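Long-range contacts in beta-fructofuranosidase (Bifidobacterium adolescentis, PDB 6NOB), which probably hydrolyses terminal beta-D-fructofuranosidic bonds, as in sucrose, as a member of glycoside hydrolase family 32: residues A[13-18]-A[59-64]; A[19-24]-A[70-75]; A[206-211]-A[346-351]. All coordinates share one frame; numbering follows the deposited sequence.

Contact 1 (A[13-18]-A[59-64])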
# COMPACT_ATOMS: atom_id res chain seq x y z
N GLY A 13 -23.29 1.86 21.78
CA GLY A 13 -23.14 0.45 22.06
C GLY A 13 -21.73 -0.01 22.30
O GLY A 13 -21.49 -1.21 22.46
N TYR A 14 -20.77 0.91 22.33
CA TYR A 14 -19.36 0.56 22.48
C TYR A 14 -19.00 0.43 23.96
O TYR A 14 -19.60 1.06 24.83
CB TYR A 14 -18.48 1.60 21.80
CG TYR A 14 -18.60 1.55 20.29
CD1 TYR A 14 -19.62 2.23 19.63
CD2 TYR A 14 -17.72 0.80 19.53
CE1 TYR A 14 -19.74 2.18 18.25
CE2 TYR A 14 -17.83 0.74 18.15
CZ TYR A 14 -18.84 1.43 17.52
OH TYR A 14 -18.95 1.37 16.15
N ARG A 15 -17.99 -0.41 24.23
CA ARG A 15 -17.59 -0.73 25.59
C ARG A 15 -16.16 -0.32 25.91
O ARG A 15 -15.73 -0.50 27.05
CB ARG A 15 -17.73 -2.24 25.84
CG ARG A 15 -19.11 -2.82 25.58
CD ARG A 15 -19.09 -4.33 25.76
NE ARG A 15 -20.41 -4.92 25.64
CZ ARG A 15 -20.94 -5.36 24.50
NH1 ARG A 15 -20.25 -5.27 23.38
NH2 ARG A 15 -22.15 -5.90 24.49
N GLN A 16 -15.43 0.24 24.95
CA GLN A 16 -14.00 0.45 25.13
C GLN A 16 -13.59 1.72 24.39
O GLN A 16 -14.05 1.98 23.28
CB GLN A 16 -13.21 -0.76 24.62
CG GLN A 16 -11.72 -0.67 24.80
CD GLN A 16 -11.03 -1.95 24.35
OE1 GLN A 16 -11.33 -3.03 24.85
NE2 GLN A 16 -10.12 -1.83 23.39
N LEU A 17 -12.71 2.50 25.02
CA LEU A 17 -12.19 3.73 24.44
C LEU A 17 -10.68 3.59 24.28
O LEU A 17 -9.97 3.38 25.27
CB LEU A 17 -12.52 4.94 25.32
CG LEU A 17 -11.91 6.28 24.91
CD1 LEU A 17 -12.46 6.75 23.57
CD2 LEU A 17 -12.15 7.33 25.98
N ASP A 18 -10.21 3.69 23.04
CA ASP A 18 -8.79 3.54 22.72
C ASP A 18 -8.18 4.90 22.43
O ASP A 18 -8.70 5.66 21.62
CB ASP A 18 -8.61 2.60 21.53
CG ASP A 18 -8.89 1.15 21.88
OD1 ASP A 18 -10.07 0.77 21.97
OD2 ASP A 18 -7.91 0.39 22.05
N VAL A 59 -15.46 1.71 29.16
CA VAL A 59 -16.44 2.78 29.31
C VAL A 59 -17.83 2.16 29.32
O VAL A 59 -18.05 1.12 28.68
CB VAL A 59 -16.31 3.82 28.19
CG1 VAL A 59 -14.95 4.52 28.27
CG2 VAL A 59 -16.50 3.18 26.82
N PRO A 60 -18.79 2.73 30.05
CA PRO A 60 -20.14 2.17 30.05
C PRO A 60 -20.91 2.50 28.78
O PRO A 60 -20.74 3.56 28.17
CB PRO A 60 -20.80 2.85 31.27
CG PRO A 60 -20.08 4.15 31.37
CD PRO A 60 -18.66 3.86 30.98
N GLN A 61 -21.77 1.56 28.39
CA GLN A 61 -22.59 1.75 27.20
C GLN A 61 -23.66 2.81 27.44
O GLN A 61 -24.05 3.10 28.58
CB GLN A 61 -23.26 0.43 26.80
CG GLN A 61 -22.32 -0.62 26.26
CD GLN A 61 -23.02 -1.95 26.07
OE1 GLN A 61 -23.58 -2.51 27.01
NE2 GLN A 61 -22.98 -2.47 24.85
N LYS A 62 -24.13 3.40 26.34
CA LYS A 62 -25.28 4.31 26.34
C LYS A 62 -25.10 5.46 27.33
O LYS A 62 -26.02 5.83 28.06
CB LYS A 62 -26.57 3.55 26.63
CG LYS A 62 -26.90 2.49 25.59
CD LYS A 62 -28.03 1.59 26.06
N SER A 63 -23.90 6.03 27.34
CA SER A 63 -23.56 7.05 28.33
C SER A 63 -22.75 8.16 27.69
O SER A 63 -22.00 7.94 26.73
CB SER A 63 -22.76 6.46 29.49
OG SER A 63 -23.23 5.17 29.84
N THR A 64 -22.90 9.36 28.24
CA THR A 64 -22.08 10.51 27.89
C THR A 64 -21.01 10.66 28.97
O THR A 64 -21.34 10.95 30.13
CB THR A 64 -22.91 11.78 27.76
OG1 THR A 64 -23.96 11.57 26.80
CG2 THR A 64 -22.04 12.94 27.31
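Over one face of the Arg15 guanidinium lies the side-chain amide nitrogen of Gln61, displaced toward the rim of the group, with Gln61 NE2 3.5 Å from Arg15 NH2. The two side chains run alongside each other in the same direction, but their flat ends are inclined by 36°, so the amide leans over the guanidinium instead of lying flat upon it. At its polar end the arginine is engaged elsewhere: NH2 forms a salt bridge with Asp83, and NH1 donates to the carbonyl oxygen of Glu81.

The same Gln61 NE2 makes an almost straight hydrogen bond of 3.1 Å to Gly13 O. The acceptor lies in the plane of the amide, whereas the donor stands well above the plane of the glycine carbonyl. On its way there the glutamine chain is extended, and Gln61 CG rests 3.5 Å from Tyr14 O. A second bond, Val59 N to Arg15 O, also 3.1 Å, ties the backbones together further along, its donor again above the carbonyl plane.

Val59 supplies the apolar part. Its CG2 branch reaches the backbone, 3.6 Å from Gln16 N, while CG1 touches Leu17 CB at 3.8 Å. Arg15 and Gln16 both face Ser80 of strand 72-80, a classic beta bulge, just where strand 16-23 begins. Within the loop after strand 52-58, Ser63 OG bonds to Gln61 O at 2.6 Å.

The contact thus illustrates a division of labour. The charge of Arg15 is probably offset chiefly by Asp83, while a neutral amide nitrogen lies over one face of its guanidinium, and that amide serves as a donor to the backbone, pinning the loop 59-64 to the residues that lead into the strand.

Contact 2 (A[19-24]-A[70-75])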
# COMPACT_ATOMS: atom_id res chain seq x y z
N LEU A 19 -7.07 5.20 23.10
CA LEU A 19 -6.37 6.47 22.94
C LEU A 19 -4.89 6.21 22.73
O LEU A 19 -4.27 5.48 23.51
CB LEU A 19 -6.58 7.38 24.15
CG LEU A 19 -8.02 7.66 24.57
CD1 LEU A 19 -8.05 8.51 25.83
CD2 LEU A 19 -8.80 8.33 23.45
N PHE A 20 -4.32 6.81 21.68
CA PHE A 20 -2.89 6.73 21.40
C PHE A 20 -2.28 8.06 21.82
O PHE A 20 -2.40 9.07 21.12
CB PHE A 20 -2.64 6.41 19.93
CG PHE A 20 -3.12 5.04 19.53
CD1 PHE A 20 -4.46 4.81 19.25
CD2 PHE A 20 -2.23 3.99 19.43
CE1 PHE A 20 -4.90 3.55 18.89
CE2 PHE A 20 -2.66 2.72 19.07
CZ PHE A 20 -4.00 2.51 18.80
N ALA A 21 -1.62 8.07 22.98
CA ALA A 21 -1.19 9.29 23.64
C ALA A 21 0.32 9.43 23.61
O ALA A 21 1.06 8.45 23.68
CB ALA A 21 -1.69 9.33 25.09
N GLU A 22 0.77 10.68 23.53
CA GLU A 22 2.18 11.03 23.55
C GLU A 22 2.46 11.85 24.80
O GLU A 22 1.73 12.80 25.10
CB GLU A 22 2.57 11.83 22.30
CG GLU A 22 4.06 11.99 22.07
CD GLU A 22 4.38 12.56 20.70
OE1 GLU A 22 3.46 12.63 19.85
OE2 GLU A 22 5.54 12.94 20.47
N ARG A 23 3.51 11.47 25.53
CA ARG A 23 3.90 12.24 26.71
C ARG A 23 4.34 13.64 26.29
O ARG A 23 5.18 13.80 25.41
CB ARG A 23 5.02 11.53 27.46
CG ARG A 23 5.43 12.23 28.75
CD ARG A 23 6.59 11.52 29.43
NE ARG A 23 6.24 10.16 29.85
CZ ARG A 23 5.62 9.87 30.98
NH1 ARG A 23 5.25 10.83 31.82
NH2 ARG A 23 5.34 8.60 31.28
N CYS A 24 3.75 14.65 26.93
CA CYS A 24 4.05 16.05 26.62
C CYS A 24 4.74 16.79 27.75
O CYS A 24 5.47 17.74 27.49
CB CYS A 24 2.75 16.80 26.27
SG CYS A 24 2.98 18.26 25.24
N SER A 70 -3.98 14.96 30.95
CA SER A 70 -3.05 15.88 31.61
C SER A 70 -1.67 15.26 31.56
O SER A 70 -1.49 14.09 31.90
CB SER A 70 -3.47 16.17 33.05
OG SER A 70 -2.86 17.35 33.55
N GLY A 71 -0.69 16.05 31.13
CA GLY A 71 0.66 15.56 30.95
C GLY A 71 0.87 14.76 29.68
O GLY A 71 1.96 14.22 29.49
N LEU A 72 -0.14 14.66 28.82
CA LEU A 72 -0.01 13.94 27.57
C LEU A 72 -0.92 14.59 26.54
O LEU A 72 -1.71 15.49 26.85
CB LEU A 72 -0.33 12.45 27.74
CG LEU A 72 -1.67 12.06 28.37
CD1 LEU A 72 -2.80 12.03 27.35
CD2 LEU A 72 -1.54 10.72 29.07
N VAL A 73 -0.81 14.12 25.30
CA VAL A 73 -1.63 14.60 24.19
C VAL A 73 -2.01 13.41 23.32
O VAL A 73 -1.16 12.56 23.02
CB VAL A 73 -0.89 15.69 23.38
CG1 VAL A 73 0.49 15.20 22.95
CG2 VAL A 73 -1.71 16.10 22.17
N VAL A 74 -3.27 13.34 22.94
CA VAL A 74 -3.79 12.22 22.15
C VAL A 74 -3.72 12.59 20.68
O VAL A 74 -4.11 13.70 20.28
CB VAL A 74 -5.22 11.87 22.57
CG1 VAL A 74 -5.76 10.73 21.73
CG2 VAL A 74 -5.26 11.50 24.05
N ARG A 75 -3.21 11.67 19.86
CA ARG A 75 -3.13 11.87 18.42
C ARG A 75 -4.12 11.04 17.63
O ARG A 75 -4.35 11.33 16.45
CB ARG A 75 -1.71 11.54 17.91
CG ARG A 75 -0.61 12.30 18.61
CD ARG A 75 -0.76 13.80 18.40
NE ARG A 75 0.35 14.54 19.00
CZ ARG A 75 0.35 15.86 19.18
NH1 ARG A 75 -0.69 16.59 18.80
NH2 ARG A 75 1.40 16.44 19.74
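The carbonyl oxygen of Val73 receives the amide of Glu22 in the shortest hydrogen bond between the strands, Glu22 N to Val73 O at 2.7 Å, and is approached as well by a CA-H group, Ala21 CA at 3.3 Å. The return bond, Val73 N to Glu22 O at 2.9 Å, makes Glu22 and Val73 a hydrogen-bonded antiparallel pair. Ala21 with Val74 and Arg23 with Leu72 flank it as non-hydrogen-bonded pairs. Arg75 N to Phe20 O and Cys24 N to Gly71 O carry the ladder on in the two directions.

Beside Glu22 CB sits Val73 CG1, held between the valine's backbone N and carbonyl carbon (chi1 52°). Val73 CG2 lies over one face of the Arg75 guanidinium, whose edge is met by the carboxylate of Glu22. That salt bridge is long, 3.7 Å from Glu22 OE1 to Arg75 NE, with the planes 74° apart; Arg75 NH1 bonds more firmly to Asn96. On the reverse face of the sheet, Ala21 CB meets Leu72 CD1 at 3.7 Å.

Strand 16-23 is an inner strand here, with 72-80 along one edge and 52-58 along the other, where Leu19 and Ala21 pair with Phe55 and His53. Leu19 and Leu72 press on Val31 of strand 30-34, joining this antiparallel sheet to the second sheet of the N-terminal beta-sandwich.

Contact 3 (A[206-211]-A[346-351])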
# COMPACT_ATOMS: atom_id res chain seq x y z
N ASP A 206 -3.77 -25.36 11.41
CA ASP A 206 -2.85 -24.58 10.60
C ASP A 206 -2.65 -25.15 9.20
O ASP A 206 -1.65 -24.84 8.54
CB ASP A 206 -1.50 -24.39 11.30
CG ASP A 206 -1.58 -23.45 12.49
OD1 ASP A 206 -1.91 -22.27 12.29
OD2 ASP A 206 -1.33 -23.90 13.62
N ASN A 207 -3.57 -25.99 8.72
CA ASN A 207 -3.55 -26.38 7.32
C ASN A 207 -4.07 -25.22 6.46
O ASN A 207 -5.17 -24.72 6.73
CB ASN A 207 -4.42 -27.61 7.06
CG ASN A 207 -3.93 -28.83 7.80
OD1 ASN A 207 -2.86 -29.36 7.49
ND2 ASN A 207 -4.72 -29.30 8.75
N PRO A 208 -3.33 -24.78 5.45
CA PRO A 208 -3.87 -23.77 4.54
C PRO A 208 -5.12 -24.27 3.85
O PRO A 208 -5.15 -25.37 3.29
CB PRO A 208 -2.72 -23.54 3.55
CG PRO A 208 -1.49 -23.97 4.28
CD PRO A 208 -1.93 -25.11 5.15
N VAL A 209 -6.19 -23.47 3.93
CA VAL A 209 -7.47 -23.77 3.31
C VAL A 209 -8.02 -22.50 2.69
O VAL A 209 -7.53 -21.40 2.92
CB VAL A 209 -8.49 -24.35 4.32
CG1 VAL A 209 -8.00 -25.66 4.92
CG2 VAL A 209 -8.78 -23.33 5.41
N ALA A 210 -9.08 -22.67 1.89
CA ALA A 210 -9.78 -21.53 1.32
C ALA A 210 -10.30 -20.62 2.43
O ALA A 210 -10.60 -21.07 3.54
CB ALA A 210 -10.94 -22.00 0.44
N GLY A 211 -10.41 -19.33 2.12
CA GLY A 211 -10.73 -18.35 3.14
C GLY A 211 -12.11 -18.54 3.76
O GLY A 211 -12.29 -18.31 4.96
N ALA A 346 8.43 -24.27 4.03
CA ALA A 346 8.12 -25.00 5.24
C ALA A 346 7.09 -26.08 4.94
O ALA A 346 6.19 -25.88 4.12
CB ALA A 346 7.59 -24.07 6.34
N LYS A 347 7.22 -27.22 5.61
CA LYS A 347 6.27 -28.31 5.42
C LYS A 347 4.93 -27.97 6.08
O LYS A 347 4.88 -27.61 7.26
CB LYS A 347 6.82 -29.61 6.00
CG LYS A 347 5.93 -30.81 5.75
CD LYS A 347 6.74 -32.06 5.43
CE LYS A 347 5.85 -33.17 4.90
NZ LYS A 347 6.05 -34.45 5.64
N LYS A 348 3.86 -28.08 5.31
CA LYS A 348 2.53 -27.88 5.85
C LYS A 348 2.14 -29.06 6.75
O LYS A 348 2.62 -30.18 6.55
CB LYS A 348 1.51 -27.72 4.72
CG LYS A 348 1.73 -26.48 3.88
CD LYS A 348 0.82 -26.44 2.66
CE LYS A 348 1.17 -27.55 1.67
NZ LYS A 348 0.43 -27.40 0.39
N PRO A 349 1.29 -28.83 7.77
CA PRO A 349 0.64 -27.58 8.18
C PRO A 349 1.60 -26.52 8.70
O PRO A 349 2.68 -26.84 9.18
CB PRO A 349 -0.31 -28.03 9.29
CG PRO A 349 0.31 -29.27 9.83
CD PRO A 349 0.90 -29.96 8.64
N LEU A 350 1.19 -25.26 8.60
CA LEU A 350 2.05 -24.13 8.96
C LEU A 350 1.90 -23.78 10.44
O LEU A 350 1.56 -22.65 10.81
CB LEU A 350 1.74 -22.93 8.06
CG LEU A 350 1.95 -23.15 6.56
CD1 LEU A 350 1.66 -21.88 5.78
CD2 LEU A 350 3.36 -23.65 6.28
N LYS A 351 2.14 -24.78 11.29
CA LYS A 351 2.19 -24.55 12.72
C LYS A 351 3.27 -23.52 13.05
O LYS A 351 4.29 -23.42 12.36
CB LYS A 351 2.47 -25.85 13.47
CG LYS A 351 1.34 -26.85 13.44
CD LYS A 351 1.80 -28.21 13.95
CE LYS A 351 2.26 -28.14 15.40
NZ LYS A 351 3.52 -28.90 15.62
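A positive backbone phi of 68° at Asp206, and a chi1 of -71° that sets its CG opposite the carbonyl carbon, bring the aspartate up against the backbone of Leu350 and Lys351. Across the contact, the extended first part of the Lys348 chain (chi2 172°) lays CG and CD against the ring of Pro208, and the bend at chi3 beyond them directs NZ to the carbonyl oxygen of Pro283. The cis peptide bond between Lys348 and Pro349 turns the chain sharply.

The single hydrogen bond across the contact runs from Leu350 N to Asp206 O, 2.9 Å long, with the donor lifted out of the carbonyl plane. Leu350 is the centre of an inverse gamma turn, closed by a weak bond from Lys351 N to Pro349 O. Asp206 CB lies 3.6 Å from Leu350 O. The salt bridge of Asp206 is made elsewhere, with Arg218, through OD1.

Proline rings do much of the remaining work. Asn207 runs alongside Pro349, and its OD1 touches Pro349 CB at 3.4 Å. Pro208 CG meets the methylene Lys348 CD at 3.7 Å and, on an approach nearly perpendicular to the leucine side chain, Leu350 CD1 at 4.1 Å.

The loop between strands 190-202 and 216-227 is thereby joined to the end of strand 337-347, linking adjacent blades of what is, as in other family 32 enzymes, a five-bladed beta-propeller. Chemically the junction rests on one backbone bond, and the rest is van der Waals contact, some of it between oxygens and carbons: Lys348 offers its methylenes to Pro208, while the charge of Asp206 is probably offset mainly by Arg218, inside its own blade.

Contacts 1 and 2 both use strand 16-23 of one sheet of the N-terminal sandwich: contact 1 ties its start to the loop after strand 52-58, contact 2 zips its later half to strand 72-80. Their segments adjoin in sequence and alternate along the chain, yet the centres are 20 Å apart. Contact 3 stands apart in the propeller, its centre 38 Å from that of contact 1 and 41 Å from that of contact 2, with nearest atoms about 24 and 26 Å away. As a family feature, the active site probably lies in the propeller's central funnel. The Lys348 side chain is about 11 Å from a bound diethylene glycol, which is no evidence of a substrate site.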